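Local coordinates for protein aminotransferase, class III (Deinococcus radiodurans, PDB 3I4J) that probably works as a pyridoxal-phosphate-dependent transaminase of class III, moving amino groups between substrates, at residues Leu179-Leu182 with Leu183-Glu186; Asp219-Glu223 with Ala224-Phe228. The protein carries 1 engineered substitution. One frame throughout, in Å; residues are numbered along the deposited sequence.

In the fold
Both contacts are local, each formed within one continuous run of chain, and their centres lie about 12 Å apart on the same side of the chain's centre. Contact 1 lies within the short helix 178-186, at the periphery and partly buried: its leucines turn inward while its charged side chains stay nearer solvent. Contact 2 ends helix 213-224 and leads into strand 227-231 of the mixed sheet, so its chemistry is that of a Schellman helix end, with Cys221 packed against Ile226 and Phe228. The two helices meet directly: Leu183 packs on Ile220 and Ala224, and Arg180 NH1 forms a salt bridge with Glu223 OE2, 3.1 Å apart.

Contact 1: residues Leu179-Leu182 with Leu183-Glu186; sequences LRAL and LERE
Leu182 and Glu186, one helical turn apart, lie side by side and point the same way. Along Leu182, CB leads the chain off the helix, CG comes to 4.1 Å from Glu186 CG, and CD1 does the main touching, 3.6 Å from Glu186 CG. CD1 also reaches the carboxylate, with Glu186 OE2 at 4.0 Å. Glu186 bends at chi2 (-62°), and its OE1 turns to a salt bridge with Lys123. Cut back to an alanine, Leu182 would probably leave the Glu186 methylene without its apolar neighbour and open a gap against Ile125. On the adjoining face Leu183 CD1 meets Leu179 CG at 4.1 Å, the two side chains crossing at a slant. Arg180 and Glu184 touch through Arg180 CD and Glu184 OE2, 3.9 Å apart, but the guanidinium serves Glu177 and Glu223 instead. The i to i+4 helix bonds run unbroken, from Leu183 N to Leu179 O (3.0 Å) through to Glu186 N on Leu182 O (2.9 Å). Helix 178-186 thus lays its leucines on the mixed sheet, with Ile125 of strand 123-127 and Val191 and Phe194 of strand 191-196, while Leu179 and Leu183 also pack on Ile220 of helix 213-224.

Contact 2: residues Asp219-Glu223 with Ala224-Phe228; sequences DICDE and AGIIF
Cys221 meets Ile226 and Phe228 across the turn that ends helix 213-224, and its carbonyl oxygen accepts the amides of Gly225 and Ile226 as the chain leaves the helix. The hydrogen bonds are those of a Schellman motif. Ile226 N reaches back to Cys221 O at 3.1 Å, while Gly225 N makes a weak bond to Asp222 O at 3.3 Å. Gly225 N also lies 2.8 Å from Cys221 O in a second weak bond, strongly bent at the hydrogen (125°), so one carbonyl receives two successive amides. One residue earlier, Ala224 N still bonds to Ile220 O (3.0 Å) in normal helical fashion. Gly225, at C-prime, turns the chain with a positive phi of 77°, a conformation that most residues with a side chain adopt less readily.

The apolar contacts gather on the sulfur. Cys221 SG lies 3.7 Å from Ile226 CD1, and Cys221 CB comes to 3.8 Å from Ile226 CG1. Ile226 CG1 stands between its own backbone N and carbonyl carbon (chi1 65°), which places the ethyl branch alongside the cysteine. The same sulfur touches Phe228 CB at 4.0 Å. It also makes a sulfur-aromatic contact, sitting 5.0 Å from the Phe228 ring centroid in an oblique approach.

The charged side chains of this last helical turn look elsewhere: Asp222 forms a salt bridge with Arg218 of its own helix, and Glu223 turns to Arg180. The whole is the helix-to-strand connection of the beta-alpha-beta unit built from strand 191-196, helix 213-224 and strand 227-231. Ile226 and Phe228 pack on Phe194 of strand 191-196, Phe228 also lies against Tyr214 and Val217 of helix 213-224, and Ile227 pairs with Ala192 and Phe194 of strand 191-196 through backbone hydrogen bonds.

Contact 1: residues Leu179-Leu182 with Leu183-Glu186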
loop_
_atom_site.group_PDB
_atom_site.type_symbol
_atom_site.label_atom_id
_atom_site.label_comp_id
_atom_site.label_asym_id
_atom_site.label_seq_id
_atom_site.Cartn_x
_atom_site.Cartn_y
_atom_site.Cartn_z
ATOM N N LEU C 179 -33.058 -3.565 -3.513
ATOM C CA LEU C 179 -32.238 -2.469 -4.016
ATOM C C LEU C 179 -33.116 -1.411 -4.672
ATOM O O LEU C 179 -32.865 -0.210 -4.533
ATOM C CB LEU C 179 -31.191 -2.985 -5.016
ATOM C CG LEU C 179 -30.282 -1.927 -5.662
ATOM C CD1 LEU C 179 -29.559 -1.124 -4.585
ATOM C CD2 LEU C 179 -29.276 -2.606 -6.586
ATOM N N ARG C 180 -34.147 -1.847 -5.393
ATOM C CA ARG C 180 -35.041 -0.888 -6.026
ATOM C C ARG C 180 -35.752 -0.098 -4.929
ATOM O O ARG C 180 -35.882 1.119 -5.019
ATOM C CB ARG C 180 -36.086 -1.586 -6.905
ATOM C CG ARG C 180 -36.929 -0.594 -7.710
ATOM C CD ARG C 180 -38.161 -1.256 -8.318
ATOM N NE ARG C 180 -37.815 -2.428 -9.116
ATOM C CZ ARG C 180 -37.437 -2.393 -10.391
ATOM N NH1 ARG C 180 -37.353 -1.239 -11.040
ATOM N NH2 ARG C 180 -37.137 -3.522 -11.016
ATOM N N ALA C 181 -36.192 -0.801 -3.887
ATOM C CA ALA C 181 -36.892 -0.170 -2.772
ATOM C C ALA C 181 -36.031 0.903 -2.105
ATOM O O ALA C 181 -36.518 1.986 -1.777
ATOM C CB ALA C 181 -37.303 -1.229 -1.743
ATOM N N LEU C 182 -34.754 0.597 -1.901
ATOM C CA LEU C 182 -33.844 1.556 -1.277
ATOM C C LEU C 182 -33.634 2.756 -2.196
ATOM O O LEU C 182 -33.621 3.905 -1.754
ATOM C CB LEU C 182 -32.495 0.892 -0.972
ATOM C CG LEU C 182 -31.426 1.823 -0.386
ATOM C CD1 LEU C 182 -31.979 2.525 0.838
ATOM C CD2 LEU C 182 -30.178 1.019 -0.023
ATOM N N LEU C 183 -33.467 2.486 -3.483
ATOM C CA LEU C 183 -33.263 3.549 -4.451
ATOM C C LEU C 183 -34.459 4.493 -4.458
ATOM O O LEU C 183 -34.298 5.713 -4.506
ATOM C CB LEU C 183 -33.044 2.959 -5.844
ATOM C CG LEU C 183 -31.627 2.442 -6.107
ATOM C CD1 LEU C 183 -31.602 1.598 -7.370
ATOM C CD2 LEU C 183 -30.675 3.628 -6.233
ATOM N N GLU C 184 -35.657 3.922 -4.385
ATOM C CA GLU C 184 -36.876 4.720 -4.392
ATOM C C GLU C 184 -36.957 5.671 -3.207
ATOM O O GLU C 184 -37.361 6.823 -3.361
ATOM C CB GLU C 184 -38.106 3.809 -4.408
ATOM C CG GLU C 184 -38.145 2.861 -5.594
ATOM C CD GLU C 184 -39.316 1.898 -5.546
ATOM O OE1 GLU C 184 -39.568 1.314 -4.467
ATOM O OE2 GLU C 184 -39.976 1.714 -6.593
ATOM N N ARG C 185 -36.564 5.202 -2.026
ATOM C CA ARG C 185 -36.631 6.058 -0.849
ATOM C C ARG C 185 -35.461 7.037 -0.755
ATOM O O ARG C 185 -35.585 8.094 -0.137
ATOM C CB ARG C 185 -36.728 5.215 0.427
ATOM C CG ARG C 185 -35.432 4.609 0.915
ATOM C CD ARG C 185 -35.710 3.644 2.061
ATOM N NE ARG C 185 -36.638 4.205 3.041
ATOM C CZ ARG C 185 -36.371 5.245 3.826
ATOM N NH1 ARG C 185 -35.193 5.852 3.755
ATOM N NH2 ARG C 185 -37.286 5.681 4.680
ATOM N N GLU C 186 -34.333 6.691 -1.369
ATOM C CA GLU C 186 -33.166 7.570 -1.348
ATOM C C GLU C 186 -33.277 8.622 -2.446
ATOM O O GLU C 186 -32.801 9.749 -2.302
ATOM C CB GLU C 186 -31.879 6.766 -1.576
ATOM C CG GLU C 186 -31.441 5.901 -0.403
ATOM C CD GLU C 186 -31.132 6.726 0.825
ATOM O OE1 GLU C 186 -30.528 7.807 0.670
ATOM O OE2 GLU C 186 -31.482 6.292 1.943
#

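Contact 2: residues Asp219-Glu223 with Ala224-Phe228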
loop_
_atom_site.group_PDB
_atom_site.type_symbol
_atom_site.label_atom_id
_atom_site.label_comp_id
_atom_site.label_asym_id
_atom_site.label_seq_id
_atom_site.Cartn_x
_atom_site.Cartn_y
_atom_site.Cartn_z
ATOM N N ASP C 219 -29.510 -5.374 -13.516
ATOM C CA ASP C 219 -30.611 -4.730 -14.224
ATOM C C ASP C 219 -31.128 -3.495 -13.497
ATOM O O ASP C 219 -31.364 -2.459 -14.115
ATOM C CB ASP C 219 -31.752 -5.727 -14.449
ATOM C CG ASP C 219 -31.392 -6.810 -15.449
ATOM O OD1 ASP C 219 -30.425 -6.622 -16.217
ATOM O OD2 ASP C 219 -32.086 -7.850 -15.480
ATOM N N ILE C 220 -31.310 -3.595 -12.184
ATOM C CA ILE C 220 -31.780 -2.452 -11.414
ATOM C C ILE C 220 -30.779 -1.297 -11.529
ATOM O O ILE C 220 -31.170 -0.133 -11.649
ATOM C CB ILE C 220 -31.968 -2.826 -9.920
ATOM C CG1 ILE C 220 -33.136 -3.799 -9.777
ATOM C CG2 ILE C 220 -32.220 -1.578 -9.085
ATOM C CD1 ILE C 220 -34.444 -3.228 -10.239
ATOM N N CYS C 221 -29.490 -1.621 -11.497
ATOM C CA CYS C 221 -28.456 -0.599 -11.608
ATOM C C CYS C 221 -28.507 0.067 -12.981
ATOM O O CYS C 221 -28.365 1.285 -13.092
ATOM C CB CYS C 221 -27.066 -1.203 -11.358
ATOM S SG CYS C 221 -26.728 -1.580 -9.596
ATOM N N ASP C 222 -28.723 -0.724 -14.025
ATOM C CA ASP C 222 -28.809 -0.168 -15.371
ATOM C C ASP C 222 -30.004 0.778 -15.502
ATOM O O ASP C 222 -29.898 1.850 -16.102
ATOM C CB ASP C 222 -28.917 -1.284 -16.415
ATOM C CG ASP C 222 -27.612 -2.046 -16.596
ATOM O OD1 ASP C 222 -26.550 -1.506 -16.224
ATOM O OD2 ASP C 222 -27.651 -3.177 -17.126
ATOM N N GLU C 223 -31.142 0.382 -14.941
ATOM C CA GLU C 223 -32.342 1.212 -15.004
ATOM C C GLU C 223 -32.151 2.521 -14.263
ATOM O O GLU C 223 -32.565 3.576 -14.742
ATOM C CB GLU C 223 -33.546 0.478 -14.404
ATOM C CG GLU C 223 -34.043 -0.682 -15.233
ATOM C CD GLU C 223 -35.300 -1.321 -14.666
ATOM O OE1 GLU C 223 -35.732 -2.350 -15.215
ATOM O OE2 GLU C 223 -35.857 -0.797 -13.678
ATOM N N ALA C 224 -31.517 2.451 -13.093
ATOM C CA ALA C 224 -31.291 3.632 -12.268
ATOM C C ALA C 224 -30.127 4.499 -12.750
ATOM O O ALA C 224 -30.012 5.655 -12.353
ATOM C CB ALA C 224 -31.060 3.211 -10.807
ATOM N N GLY C 225 -29.271 3.939 -13.596
ATOM C CA GLY C 225 -28.137 4.690 -14.103
ATOM C C GLY C 225 -27.009 4.828 -13.092
ATOM O O GLY C 225 -26.230 5.778 -13.167
ATOM N N ILE C 226 -26.922 3.893 -12.150
ATOM C CA ILE C 226 -25.858 3.936 -11.143
ATOM C C ILE C 226 -24.738 2.947 -11.465
ATOM O O ILE C 226 -24.943 1.963 -12.173
ATOM C CB ILE C 226 -26.400 3.652 -9.714
ATOM C CG1 ILE C 226 -26.931 2.217 -9.614
ATOM C CG2 ILE C 226 -27.478 4.684 -9.367
ATOM C CD1 ILE C 226 -27.320 1.789 -8.200
ATOM N N ILE C 227 -23.545 3.231 -10.953
ATOM C CA ILE C 227 -22.382 2.383 -11.184
ATOM C C ILE C 227 -22.408 1.164 -10.265
ATOM O O ILE C 227 -22.544 1.300 -9.051
ATOM C CB ILE C 227 -21.068 3.170 -10.922
ATOM C CG1 ILE C 227 -20.920 4.307 -11.943
ATOM C CG2 ILE C 227 -19.868 2.235 -10.989
ATOM C CD1 ILE C 227 -20.716 3.835 -13.366
ATOM N N PHE C 228 -22.284 -0.023 -10.850
ATOM C CA PHE C 228 -22.271 -1.258 -10.076
ATOM C C PHE C 228 -20.807 -1.644 -9.846
ATOM O O PHE C 228 -20.056 -1.933 -10.787
ATOM C CB PHE C 228 -23.032 -2.354 -10.836
ATOM C CG PHE C 228 -23.021 -3.707 -10.167
ATOM C CD1 PHE C 228 -22.824 -3.839 -8.792
ATOM C CD2 PHE C 228 -23.257 -4.854 -10.919
ATOM C CE1 PHE C 228 -22.865 -5.097 -8.184
ATOM C CE2 PHE C 228 -23.300 -6.111 -10.323
ATOM C CZ PHE C 228 -23.105 -6.233 -8.951
#